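Isomerase/lactonizing enzyme (PDB 2NQL) is of unknown function but belongs to the enolase superfamily, joining an N-terminal capping domain to a TIM-barrel domain that holds a sodium ion. Local coordinates at residues S152-V157 against E362-L367; G23-G28 against I37-N42; R93-P98 against D132-E137; E68-V73 against Q287-H292. All coordinates share one frame; numbering follows the deposited sequence. Where two conformers were deposited one is given.

Contact 1: S152-V157 against E362-L367; sequences SFPAYV and EGRYHL. With SO4 (sulfate ion), chain C; SO4 (sulfate ion), chain F.
Strands 152-157 and 364-366 pair antiparallel with a marked twist, 131° between their N-to-C directions; Phe153 and Tyr365 form the hydrogen-bonded pair, and Ser152 with His366 the non-hydrogen-bonded pair beside it. Tyr365 N gives to Phe153 O at 2.9 Å, and the return bond from Phe153 N to Tyr365 O is longer, 3.3 Å. Farther along, Ala155 N reaches Gly363 O at 2.9 Å, coming from above that carbonyl's plane. On the buried face, the Phe153 ring sits with CE1 3.7 Å from Tyr365 CD2, the two ring planes inclined at 59°, while its CE2 meets the methyl Leu367 CD1. Ala155 CB presses on the same Tyr365 CD2 at 3.6 Å. Leu328 of helix 322-331 packs on Phe153, Tyr365 and Leu367, and Tyr365 OH is hydrogen-bonded to Glu341 O. Strand 152-158 belongs to the wall of the TIM barrel, running parallel to 182-186 and 340-342; strand 364-366 is an antiparallel addition to it, itself paired with 359-361. Arg364 and Ser152 make a polar cluster with two sulfate ions, probably from the crystallisation liquor. A bend at chi3 (72°) turns the Arg364 guanidinium back over the first strand, one face above Phe153 CA. In its plane, NH2 gives to Ser152 OG at 2.9 Å and also to O3 of one sulfate at 2.8 Å, whose O2 takes a bond from NH1. Ser152 OG in turn lies against O1 and O2 of the second sulfate, and Ser152 CB lies loosely over one face of the His366 ring.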
loop_
_atom_site.group_PDB
_atom_site.type_symbol
_atom_site.label_atom_id
_atom_site.label_comp_id
_atom_site.label_asym_id
_atom_site.label_seq_id
_atom_site.Cartn_x
_atom_site.Cartn_y
_atom_site.Cartn_z
ATOM N N SER A 152 27.121 16.427 10.569
ATOM C CA SER A 152 27.260 15.259 11.425
ATOM C C SER A 152 26.113 15.246 12.410
ATOM O O SER A 152 25.533 16.296 12.710
ATOM C CB SER A 152 28.638 15.236 12.156
ATOM O OG SER A 152 28.756 16.307 13.083
ATOM N N PHE A 153 25.771 14.058 12.908
ATOM C CA PHE A 153 24.803 13.928 14.001
ATOM C C PHE A 153 24.950 12.573 14.673
ATOM O O PHE A 153 25.648 11.701 14.133
ATOM C CB PHE A 153 23.343 14.177 13.521
ATOM C CG PHE A 153 22.980 13.485 12.226
ATOM C CD1 PHE A 153 22.832 12.096 12.161
ATOM C CD2 PHE A 153 22.738 14.242 11.077
ATOM C CE1 PHE A 153 22.471 11.472 10.972
ATOM C CE2 PHE A 153 22.357 13.628 9.888
ATOM C CZ PHE A 153 22.232 12.235 9.832
ATOM N N PRO A 154 24.346 12.398 15.872
ATOM C CA PRO A 154 24.511 11.146 16.598
ATOM C C PRO A 154 23.984 9.905 15.887
ATOM O O PRO A 154 23.014 9.978 15.129
ATOM C CB PRO A 154 23.708 11.404 17.885
ATOM C CG PRO A 154 23.813 12.867 18.067
ATOM C CD PRO A 154 23.575 13.360 16.688
ATOM N N ALA A 155 24.643 8.784 16.149
ATOM C CA ALA A 155 24.250 7.489 15.618
ATOM C C ALA A 155 24.121 6.506 16.776
ATOM O O ALA A 155 24.950 6.517 17.694
ATOM C CB ALA A 155 25.290 7.016 14.616
ATOM N N TYR A 156 23.067 5.688 16.769
ATOM C CA TYR A 156 22.934 4.625 17.763
ATOM C C TYR A 156 23.141 3.261 17.159
ATOM O O TYR A 156 22.759 3.012 16.005
ATOM C CB TYR A 156 21.619 4.705 18.543
ATOM C CG TYR A 156 20.360 4.250 17.834
ATOM C CD1 TYR A 156 19.971 2.894 17.850
ATOM C CD2 TYR A 156 19.547 5.162 17.155
ATOM C CE1 TYR A 156 18.813 2.477 17.223
ATOM C CE2 TYR A 156 18.355 4.743 16.525
ATOM C CZ TYR A 156 18.007 3.410 16.560
ATOM O OH TYR A 156 16.859 2.973 15.945
ATOM N N VAL A 157 23.733 2.376 17.952
ATOM C CA VAL A 157 24.040 1.017 17.526
ATOM C C VAL A 157 22.790 0.151 17.490
ATOM O O VAL A 157 22.020 0.057 18.456
ATOM C CB VAL A 157 25.118 0.353 18.437
ATOM C CG1 VAL A 157 25.442 -1.051 17.962
ATOM C CG2 VAL A 157 26.371 1.178 18.425
ATOM N N GLU A 362 32.762 6.834 16.138
ATOM C CA GLU A 362 32.680 7.434 17.486
ATOM C C GLU A 362 31.295 7.982 17.796
ATOM O O GLU A 362 31.126 9.115 18.296
ATOM C CB GLU A 362 33.738 8.528 17.646
ATOM C CG GLU A 362 34.211 8.738 19.082
ATOM C CD GLU A 362 35.436 9.624 19.146
ATOM O OE1 GLU A 362 35.406 10.723 18.553
ATOM O OE2 GLU A 362 36.437 9.215 19.770
ATOM N N GLY A 363 30.284 7.179 17.456
ATOM C CA GLY A 363 28.925 7.547 17.760
ATOM C C GLY A 363 28.292 8.619 16.899
ATOM O O GLY A 363 27.250 9.161 17.286
ATOM N N ARG A 364 28.901 8.953 15.750
ATOM C CA ARG A 364 28.335 10.007 14.874
ATOM C C ARG A 364 28.447 9.663 13.380
ATOM O O ARG A 364 29.493 9.227 12.908
ATOM C CB ARG A 364 28.988 11.382 15.080
ATOM C CG ARG A 364 28.897 11.965 16.481
ATOM C CD ARG A 364 29.620 13.286 16.589
ATOM N NE ARG A 364 28.942 14.387 15.911
ATOM C CZ ARG A 364 27.842 15.006 16.339
ATOM N NH1 ARG A 364 27.235 14.650 17.474
ATOM N NH2 ARG A 364 27.347 16.006 15.622
ATOM N N TYR A 365 27.371 9.928 12.637
ATOM C CA TYR A 365 27.438 9.942 11.181
ATOM C C TYR A 365 28.159 11.190 10.724
ATOM O O TYR A 365 27.949 12.268 11.284
ATOM C CB TYR A 365 26.031 9.981 10.582
ATOM C CG TYR A 365 25.388 8.636 10.462
ATOM C CD1 TYR A 365 25.785 7.739 9.457
ATOM C CD2 TYR A 365 24.356 8.259 11.322
ATOM C CE1 TYR A 365 25.168 6.501 9.305
ATOM C CE2 TYR A 365 23.718 7.024 11.169
ATOM C CZ TYR A 365 24.144 6.152 10.153
ATOM O OH TYR A 365 23.537 4.939 9.990
ATOM N N HIS A 366 28.998 11.013 9.714
ATOM C CA HIS A 366 29.619 12.098 8.956
ATOM C C HIS A 366 29.142 12.101 7.511
ATOM O O HIS A 366 29.353 11.131 6.757
ATOM C CB HIS A 366 31.140 11.930 8.981
ATOM C CG HIS A 366 31.720 12.060 10.350
ATOM N ND1 HIS A 366 32.348 13.205 10.780
ATOM C CD2 HIS A 366 31.711 11.213 11.409
ATOM C CE1 HIS A 366 32.738 13.044 12.035
ATOM N NE2 HIS A 366 32.355 11.847 12.442
ATOM N N LEU A 367 28.525 13.211 7.118
ATOM C CA LEU A 367 27.823 13.267 5.830
ATOM C C LEU A 367 28.803 13.431 4.677
ATOM O O LEU A 367 29.866 14.025 4.865
ATOM C CB LEU A 367 26.822 14.431 5.837
ATOM C CG LEU A 367 25.465 13.990 6.412
ATOM C CD1 LEU A 367 25.437 13.728 7.920
ATOM C CD2 LEU A 367 24.406 14.936 6.021
HETATM S S SO4 C . 24.419 16.979 17.884
HETATM O O1 SO4 C . 22.961 16.829 18.039
HETATM O O2 SO4 C . 25.103 16.067 18.801
HETATM O O3 SO4 C . 24.786 16.653 16.508
HETATM O O4 SO4 C . 24.828 18.361 18.163
HETATM S S SO4 F . 30.970 18.454 11.758
HETATM O O1 SO4 F . 29.543 18.732 11.943
HETATM O O2 SO4 F . 31.385 17.294 12.550
HETATM O O3 SO4 F . 31.177 18.142 10.349
HETATM O O4 SO4 F . 31.788 19.614 12.135
#

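Contact 2: G23-G28 against I37-N42; sequences GALREG and IVRKGN
Leu25 and Ile37 reach toward each other tip to tip, the methyl Leu25 CD1 coming 3.7 Å from Ile37 CD1 and touching CG2 of the same isoleucine as well. The other branch of the leucine turns to Arg39: CD2 lies 3.7 Å from Arg39 CA and also touches CB and CG, and the two side chains cross at about a right angle. CG of Arg39 is anti to the backbone N (chi1 -158°), and in the conformer given a bend at chi3 then lays one face of the guanidinium over Ala24 CB. At the other end, Lys40 runs out as an extended chain along Glu27, its CD 3.8 Å from Glu27 CB. This brings Lys40 NZ to the backbone oxygen Glu27 O at 3.0 Å, and a water takes a bond from NZ and gives one to Gly28 O. Glu29 helps to hold both segments, since its carboxylate accepts from Glu27 N and Lys40 N. Segment 23-28 belongs to the connection from strand 5-15 to strand 36-38, consistent with the loop that reaches over the barrel mouth in this superfamily. Across this contact the ammonium group meets a carbonyl oxygen and a water. Glu27 OE1, 5.8 Å from Lys40 NZ, makes no salt bridge, so any attraction is probably weak and long-range, and the contact rests on the apolar patch and the bond to Glu27 O.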
loop_
_atom_site.group_PDB
_atom_site.type_symbol
_atom_site.label_atom_id
_atom_site.label_comp_id
_atom_site.label_asym_id
_atom_site.label_seq_id
_atom_site.Cartn_x
_atom_site.Cartn_y
_atom_site.Cartn_z
ATOM N N GLY A 23 19.857 -17.967 12.902
ATOM C CA GLY A 23 19.647 -18.292 14.316
ATOM C C GLY A 23 18.276 -17.898 14.832
ATOM O O GLY A 23 17.781 -18.487 15.796
ATOM N N ALA A 24 17.651 -16.925 14.167
ATOM C CA ALA A 24 16.298 -16.489 14.517
ATOM C C ALA A 24 15.228 -17.521 14.151
ATOM O O ALA A 24 14.092 -17.439 14.630
ATOM C CB ALA A 24 15.992 -15.143 13.867
ATOM N N LEU A 25 15.595 -18.486 13.305
ATOM C CA LEU A 25 14.680 -19.522 12.849
ATOM C C LEU A 25 14.875 -20.798 13.668
ATOM O O LEU A 25 15.780 -21.590 13.398
ATOM C CB LEU A 25 14.911 -19.790 11.366
ATOM C CG LEU A 25 14.799 -18.527 10.514
ATOM C CD1 LEU A 25 15.321 -18.835 9.163
ATOM C CD2 LEU A 25 13.343 -18.110 10.423
ATOM N N ARG A 26 14.030 -20.982 14.678
ATOM C CA ARG A 26 14.291 -21.988 15.717
ATOM C C ARG A 26 13.222 -23.080 15.772
ATOM O O ARG A 26 13.182 -23.888 16.720
ATOM C CB ARG A 26 14.430 -21.302 17.079
ATOM C CG ARG A 26 15.772 -20.608 17.267
ATOM C CD ARG A 26 15.679 -19.497 18.305
ATOM N NE ARG A 26 15.045 -19.964 19.540
ATOM C CZ ARG A 26 15.691 -20.528 20.559
ATOM N NH1 ARG A 26 17.007 -20.696 20.516
ATOM N NH2 ARG A 26 15.014 -20.925 21.629
ATOM N N GLU A 27 12.364 -23.105 14.747
ATOM C CA GLU A 27 11.172 -23.951 14.744
ATOM C C GLU A 27 11.101 -24.829 13.499
ATOM O O GLU A 27 10.008 -25.232 13.058
ATOM C CB GLU A 27 9.904 -23.092 14.869
ATOM C CG GLU A 27 9.746 -22.358 16.205
ATOM C CD GLU A 27 9.274 -23.261 17.339
ATOM O OE1 GLU A 27 8.551 -24.248 17.071
ATOM O OE2 GLU A 27 9.627 -22.973 18.501
ATOM N N GLY A 28 12.261 -25.147 12.919
ATOM C CA GLY A 28 12.278 -26.058 11.792
ATOM C C GLY A 28 11.800 -25.442 10.479
ATOM O O GLY A 28 11.340 -26.156 9.581
ATOM N N ILE A 37 12.027 -17.338 3.432
ATOM C CA ILE A 37 11.740 -18.101 4.667
ATOM C C ILE A 37 10.878 -17.315 5.650
ATOM O O ILE A 37 11.112 -16.130 5.900
ATOM C CB ILE A 37 13.067 -18.645 5.308
ATOM C CG1 ILE A 37 12.783 -19.741 6.341
ATOM C CG2 ILE A 37 13.953 -17.531 5.817
ATOM C CD1 ILE A 37 13.915 -20.788 6.370
ATOM N N VAL A 38 9.845 -17.963 6.169
ATOM C CA VAL A 38 8.941 -17.324 7.117
ATOM C C VAL A 38 9.324 -17.739 8.531
ATOM O O VAL A 38 9.417 -18.931 8.807
ATOM C CB VAL A 38 7.441 -17.656 6.813
ATOM C CG1 VAL A 38 6.539 -17.300 7.989
ATOM C CG2 VAL A 38 6.962 -16.872 5.611
ATOM N N ARG A 39 9.580 -16.747 9.387
ATOM C CA ARG A 39 9.789 -16.984 10.810
ATOM C C ARG A 39 8.464 -17.329 11.486
ATOM O O ARG A 39 7.530 -16.531 11.479
ATOM C CB ARG A 39 10.448 -15.766 11.467
ATOM C CG ARG A 39 11.181 -16.088 12.775
ATOM C CD ARG A 39 11.494 -14.834 13.590
ATOM N NE ARG A 39 12.567 -14.033 13.003
ATOM C CZ ARG A 39 12.941 -12.832 13.443
ATOM N NH1 ARG A 39 12.334 -12.273 14.480
ATOM N NH2 ARG A 39 13.924 -12.187 12.833
ATOM N N LYS A 40 8.389 -18.526 12.049
ATOM C CA LYS A 40 7.136 -19.037 12.610
ATOM C C LYS A 40 6.611 -18.177 13.756
ATOM O O LYS A 40 5.401 -17.983 13.889
ATOM C CB LYS A 40 7.277 -20.503 13.020
ATOM C CG LYS A 40 7.158 -21.445 11.848
ATOM C CD LYS A 40 7.180 -22.901 12.286
ATOM C CE LYS A 40 7.651 -23.783 11.148
ATOM N NZ LYS A 40 7.467 -25.221 11.434
ATOM N N GLY A 41 7.526 -17.618 14.537
ATOM C CA GLY A 41 7.154 -16.798 15.695
ATOM C C GLY A 41 6.492 -15.455 15.411
ATOM O O GLY A 41 5.692 -14.980 16.214
ATOM N N ASN A 42 6.820 -14.824 14.290
ATOM C CA ASN A 42 6.179 -13.542 13.957
ATOM C C ASN A 42 5.488 -13.526 12.577
ATOM O O ASN A 42 4.924 -12.507 12.179
ATOM C CB ASN A 42 7.161 -12.366 14.105
ATOM C CG ASN A 42 8.274 -12.371 13.042
ATOM O OD1 ASN A 42 8.337 -13.233 12.172
ATOM N ND2 ASN A 42 9.160 -11.406 13.138
HETATM O O HOH W 1 8.539 -26.052 8.868
#

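Contact 3: R93-P98 against D132-E137; sequences RDASDP and DIAGQE
Ala95 and Ala134 form the tight part of this contact, where a loop presses on a helix with little more than methyl groups between them. Ala95 CB rests against the helix backbone, 3.7 Å from Ala134 N, and touches Ile133 CG2 at 3.9 Å. In exchange, Ala134 CB comes 3.4 Å from the carbonyl oxygen Ala95 O and 3.8 Å from Pro98 CG, so one methyl is held between the loop and the first turn of the next helix. No direct hydrogen bond crosses between the segments. The looser side is wet: a water takes a bond from Ala95 N at 2.8 Å and gives one to Glu137 OE1 at 2.7 Å. Glu137 gets there as an extended chain, and its carboxylate is also held by Asn2 ND2 and Ser3 N. Next to this the loop is shaped by an Asx turn, with Asp94 OD1 accepting from Ser96 N at 2.9 Å and also from Ser96 OG. Asp97 then serves as N-cap of helix 98-109, its OD1 accepting from Ala100 N. The loop 93-97 thus links helix 75-90 to helix 98-109 against helix 117-138, where Leu130 and Trp131 also meet Pro98. From that same helix Ile133 packs on Met57 and Thr59 of strand 50-59, while Asp132 accepts from Trp66 N on strand 64-70.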
loop_
_atom_site.group_PDB
_atom_site.type_symbol
_atom_site.label_atom_id
_atom_site.label_comp_id
_atom_site.label_asym_id
_atom_site.label_seq_id
_atom_site.Cartn_x
_atom_site.Cartn_y
_atom_site.Cartn_z
ATOM N N ARG A 93 10.475 15.473 -17.925
ATOM C CA ARG A 93 10.382 16.424 -16.818
ATOM C C ARG A 93 11.827 16.790 -16.448
ATOM O O ARG A 93 12.763 16.159 -16.928
ATOM C CB ARG A 93 9.691 15.816 -15.585
ATOM C CG ARG A 93 8.234 15.345 -15.790
ATOM C CD ARG A 93 7.293 16.522 -15.910
ATOM N NE ARG A 93 7.133 17.349 -14.706
ATOM C CZ ARG A 93 6.199 17.181 -13.769
ATOM N NH1 ARG A 93 5.367 16.156 -13.840
ATOM N NH2 ARG A 93 6.107 18.019 -12.732
ATOM N N ASP A 94 11.990 17.779 -15.583
ATOM C CA ASP A 94 13.325 18.084 -15.083
ATOM C C ASP A 94 13.361 18.131 -13.561
ATOM O O ASP A 94 12.351 17.859 -12.889
ATOM C CB ASP A 94 13.855 19.369 -15.714
ATOM C CG ASP A 94 13.073 20.605 -15.287
ATOM O OD1 ASP A 94 12.648 20.723 -14.119
ATOM O OD2 ASP A 94 12.898 21.489 -16.143
ATOM N N ALA A 95 14.527 18.495 -13.021
ATOM C CA ALA A 95 14.756 18.451 -11.588
ATOM C C ALA A 95 14.685 19.825 -10.916
ATOM O O ALA A 95 15.151 19.992 -9.792
ATOM C CB ALA A 95 16.109 17.744 -11.294
ATOM N N SER A 96 14.077 20.807 -11.590
ATOM C CA SER A 96 13.869 22.141 -10.994
ATOM C C SER A 96 12.988 22.146 -9.747
ATOM O O SER A 96 13.129 23.008 -8.868
ATOM C CB SER A 96 13.345 23.148 -12.030
ATOM O OG SER A 96 12.030 22.820 -12.464
ATOM N N ASP A 97 12.074 21.184 -9.671
ATOM C CA ASP A 97 11.177 21.056 -8.536
ATOM C C ASP A 97 10.901 19.550 -8.337
ATOM O O ASP A 97 9.854 19.067 -8.749
ATOM C CB ASP A 97 9.881 21.823 -8.852
ATOM C CG ASP A 97 8.966 21.993 -7.653
ATOM O OD1 ASP A 97 9.112 21.302 -6.612
ATOM O OD2 ASP A 97 8.038 22.825 -7.774
ATOM N N PRO A 98 11.853 18.804 -7.723
ATOM C CA PRO A 98 11.612 17.346 -7.583
ATOM C C PRO A 98 10.307 16.986 -6.855
ATOM O O PRO A 98 9.649 15.978 -7.218
ATOM C CB PRO A 98 12.843 16.838 -6.809
ATOM C CG PRO A 98 13.935 17.917 -7.064
ATOM C CD PRO A 98 13.157 19.216 -7.143
ATOM N N ASP A 132 19.082 14.048 -6.336
ATOM C CA ASP A 132 20.534 13.892 -6.631
ATOM C C ASP A 132 20.887 14.747 -7.855
ATOM O O ASP A 132 21.840 15.526 -7.838
ATOM C CB ASP A 132 20.857 12.415 -6.880
ATOM C CG ASP A 132 22.354 12.125 -7.009
ATOM O OD1 ASP A 132 23.192 13.000 -6.677
ATOM O OD2 ASP A 132 22.697 10.999 -7.449
ATOM N N ILE A 133 20.103 14.609 -8.915
ATOM C CA ILE A 133 20.273 15.424 -10.131
ATOM C C ILE A 133 20.130 16.929 -9.837
ATOM O O ILE A 133 20.982 17.726 -10.272
ATOM C CB ILE A 133 19.320 14.947 -11.272
ATOM C CG1 ILE A 133 19.776 13.577 -11.797
ATOM C CG2 ILE A 133 19.321 15.943 -12.441
ATOM C CD1 ILE A 133 18.716 12.843 -12.639
ATOM N N ALA A 134 19.091 17.304 -9.093
ATOM C CA ALA A 134 18.824 18.707 -8.750
ATOM C C ALA A 134 20.061 19.311 -8.077
ATOM O O ALA A 134 20.501 20.414 -8.416
ATOM C CB ALA A 134 17.596 18.820 -7.818
ATOM N N GLY A 135 20.641 18.554 -7.153
ATOM C CA GLY A 135 21.800 19.044 -6.397
ATOM C C GLY A 135 23.012 19.212 -7.281
ATOM O O GLY A 135 23.645 20.273 -7.257
ATOM N N GLN A 136 23.330 18.182 -8.058
ATOM C CA GLN A 136 24.421 18.238 -9.026
ATOM C C GLN A 136 24.320 19.407 -9.999
ATOM O O GLN A 136 25.311 20.113 -10.228
ATOM C CB GLN A 136 24.522 16.954 -9.821
ATOM C CG GLN A 136 25.059 15.770 -9.002
ATOM C CD GLN A 136 25.224 14.548 -9.860
ATOM O OE1 GLN A 136 25.960 14.574 -10.850
ATOM N NE2 GLN A 136 24.523 13.459 -9.502
ATOM N N GLU A 137 23.127 19.605 -10.564
ATOM C CA GLU A 137 22.873 20.737 -11.458
ATOM C C GLU A 137 23.015 22.102 -10.772
ATOM O O GLU A 137 23.473 23.069 -11.390
ATOM C CB GLU A 137 21.481 20.588 -12.104
ATOM C CG GLU A 137 21.484 19.497 -13.184
ATOM C CD GLU A 137 20.112 19.266 -13.862
ATOM O OE1 GLU A 137 19.060 19.462 -13.220
ATOM O OE2 GLU A 137 20.121 18.859 -15.043
HETATM O O HOH W 2 16.945 18.286 -14.492
#

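Contact 4: E68-V73 against Q287-H292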
loop_
_atom_site.group_PDB
_atom_site.type_symbol
_atom_site.label_atom_id
_atom_site.label_comp_id
_atom_site.label_asym_id
_atom_site.label_seq_id
_atom_site.Cartn_x
_atom_site.Cartn_y
_atom_site.Cartn_z
ATOM N N GLU A 68 17.370 4.587 -4.754
ATOM C CA GLU A 68 17.318 3.210 -4.258
ATOM C C GLU A 68 16.073 3.016 -3.400
ATOM O O GLU A 68 15.605 3.955 -2.756
ATOM C CB GLU A 68 18.593 2.913 -3.435
ATOM C CG GLU A 68 18.826 1.412 -3.087
ATOM C CD GLU A 68 19.964 1.195 -2.079
ATOM O OE1 GLU A 68 20.436 2.179 -1.464
ATOM O OE2 GLU A 68 20.339 0.020 -1.869
ATOM N N THR A 69 15.537 1.796 -3.390
ATOM C CA THR A 69 14.453 1.453 -2.487
ATOM C C THR A 69 14.604 -0.030 -2.124
ATOM O O THR A 69 15.556 -0.676 -2.549
ATOM C CB THR A 69 13.049 1.746 -3.138
ATOM O OG1 THR A 69 12.008 1.535 -2.187
ATOM C CG2 THR A 69 12.812 0.912 -4.418
ATOM N N TYR A 70 13.658 -0.533 -1.348
ATOM C CA TYR A 70 13.627 -1.927 -0.935
ATOM C C TYR A 70 13.584 -2.822 -2.149
ATOM O O TYR A 70 12.878 -2.556 -3.122
ATOM C CB TYR A 70 12.408 -2.198 -0.061
ATOM C CG TYR A 70 12.642 -1.894 1.402
ATOM C CD1 TYR A 70 12.967 -0.599 1.830
ATOM C CD2 TYR A 70 12.553 -2.906 2.365
ATOM C CE1 TYR A 70 13.184 -0.321 3.190
ATOM C CE2 TYR A 70 12.761 -2.630 3.730
ATOM C CZ TYR A 70 13.078 -1.337 4.121
ATOM O OH TYR A 70 13.273 -1.044 5.461
ATOM N N GLY A 71 14.381 -3.872 -2.091
ATOM C CA GLY A 71 14.334 -4.915 -3.093
ATOM C C GLY A 71 14.428 -6.305 -2.503
ATOM O O GLY A 71 14.555 -7.250 -3.263
ATOM N N ILE A 72 14.345 -6.440 -1.177
ATOM C CA ILE A 72 14.435 -7.773 -0.553
ATOM C C ILE A 72 13.378 -8.778 -1.022
ATOM O O ILE A 72 13.659 -9.981 -1.175
ATOM C CB ILE A 72 14.485 -7.748 0.995
ATOM C CG1 ILE A 72 13.408 -6.830 1.592
ATOM C CG2 ILE A 72 15.908 -7.380 1.479
ATOM C CD1 ILE A 72 13.081 -7.178 3.030
ATOM N N VAL A 73 12.166 -8.275 -1.272
ATOM C CA VAL A 73 11.045 -9.149 -1.613
ATOM C C VAL A 73 10.419 -8.681 -2.931
ATOM O O VAL A 73 10.028 -7.514 -3.051
ATOM C CB VAL A 73 10.003 -9.185 -0.485
ATOM C CG1 VAL A 73 8.845 -10.139 -0.851
ATOM C CG2 VAL A 73 10.640 -9.641 0.850
ATOM N N GLN A 287 10.294 7.464 13.311
ATOM C CA GLN A 287 11.450 6.691 12.836
ATOM C C GLN A 287 11.368 6.411 11.342
ATOM O O GLN A 287 11.340 5.224 10.956
ATOM C CB GLN A 287 11.556 5.356 13.596
ATOM C CG GLN A 287 11.688 5.515 15.120
ATOM C CD GLN A 287 11.577 4.201 15.834
ATOM O OE1 GLN A 287 10.561 3.523 15.744
ATOM N NE2 GLN A 287 12.648 3.802 16.520
ATOM N N PRO A 288 11.348 7.477 10.508
ATOM C CA PRO A 288 11.141 7.247 9.086
ATOM C C PRO A 288 12.269 6.416 8.461
ATOM O O PRO A 288 13.429 6.514 8.867
ATOM C CB PRO A 288 11.132 8.665 8.496
ATOM C CG PRO A 288 11.877 9.517 9.483
ATOM C CD PRO A 288 11.507 8.920 10.801
ATOM N N GLU A 289 11.895 5.597 7.491
ATOM C CA GLU A 289 12.820 4.861 6.675
ATOM C C GLU A 289 12.866 5.422 5.260
ATOM O O GLU A 289 11.904 5.295 4.479
ATOM C CB GLU A 289 12.452 3.366 6.687
ATOM C CG GLU A 289 13.272 2.479 5.687
ATOM C CD GLU A 289 14.780 2.753 5.737
ATOM O OE1 GLU A 289 15.398 2.516 6.804
ATOM O OE2 GLU A 289 15.354 3.203 4.707
ATOM N N MET A 290 14.004 6.033 4.925
ATOM C CA MET A 290 14.144 6.750 3.660
ATOM C C MET A 290 13.898 5.833 2.445
ATOM O O MET A 290 13.344 6.280 1.433
ATOM C CB MET A 290 15.554 7.340 3.561
ATOM C CG MET A 290 15.876 7.984 2.232
ATOM S SD MET A 290 14.771 9.342 1.743
ATOM C CE MET A 290 15.247 10.614 2.902
ATOM N N GLY A 291 14.302 4.560 2.538
ATOM C CA GLY A 291 14.143 3.630 1.416
ATOM C C GLY A 291 12.686 3.347 1.044
ATOM O O GLY A 291 12.395 2.984 -0.099
ATOM N N HIS A 292 11.789 3.520 2.012
ATOM C CA HIS A 292 10.339 3.388 1.800
ATOM C C HIS A 292 9.706 4.721 1.355
ATOM O O HIS A 292 8.598 4.715 0.815
ATOM C CB HIS A 292 9.599 2.938 3.092
ATOM C CG HIS A 292 9.713 1.478 3.392
ATOM N ND1 HIS A 292 9.630 0.500 2.418
ATOM C CD2 HIS A 292 9.871 0.827 4.570
ATOM C CE1 HIS A 292 9.739 -0.689 2.987
ATOM N NE2 HIS A 292 9.895 -0.518 4.288
#
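At the junction of capping domain and barrel, the end of strand 64-70 meets the turn that follows barrel strand 285-286, and Tyr70 stacks there on His292. The rings form an offset stack, centroids 3.7 Å apart and planes at 14°, with His292 CE1 above the centre of the tyrosine ring. At the phenol end, His292 NE2 lies 3.3 Å from Tyr70 CZ. A torsion that sets CG opposite the carbonyl carbon (chi1 -86°) swings the Tyr70 ring toward the turn, where Glu289 CG meets it at the edge, 3.5 Å from OH. The hydroxyl itself is hydrogen-bonded to a glycerol. Beside the stack, Thr69 OG1 gives to Gly291 O at 2.6 Å, approaching almost straight in line with the carbonyl; its one proton is probably shared with, or alternates to, Asp121 O of helix 117-138. The same aspartate holds His292 through ND1, which helps to fix the rotation of the imidazole. Glu289 is the N-cap of the short helix 290-293: its OE2 accepts from Gly291 N at 2.8 Å, on the anti side of the carboxylate, while OE1 is held by His315 ND1. Here the cap of an enolase-superfamily protein closes onto the C-terminal ends of the barrel strands, with the Glu289 side chain about 7 Å from the sodium ion. Tyr114 and Arg112 of the second subunit pack on Tyr70 and His292, respectively.

In the fold
Along the chain, contact 2 closes first; contact 3 is nested within the long loop closed by contact 4, and contacts 1 and 4 cross, their segments alternating. Contact 4, about 6 Å from the centre of the chain, joins capping sheet and barrel, while contacts 1 and 3 hold each domain's own parts together. Contact 1 is in the barrel wall, its centre about 20 Å from that of contact 4, and both meet helix 322-331. Contacts 3 and 4 share helix 117-138. Contacts 2 and 3, with centres about 44 Å apart, lie on opposite sides of the chain's centre, the former between the long early loop and the end of strand 36-38, the latter among the capping helices.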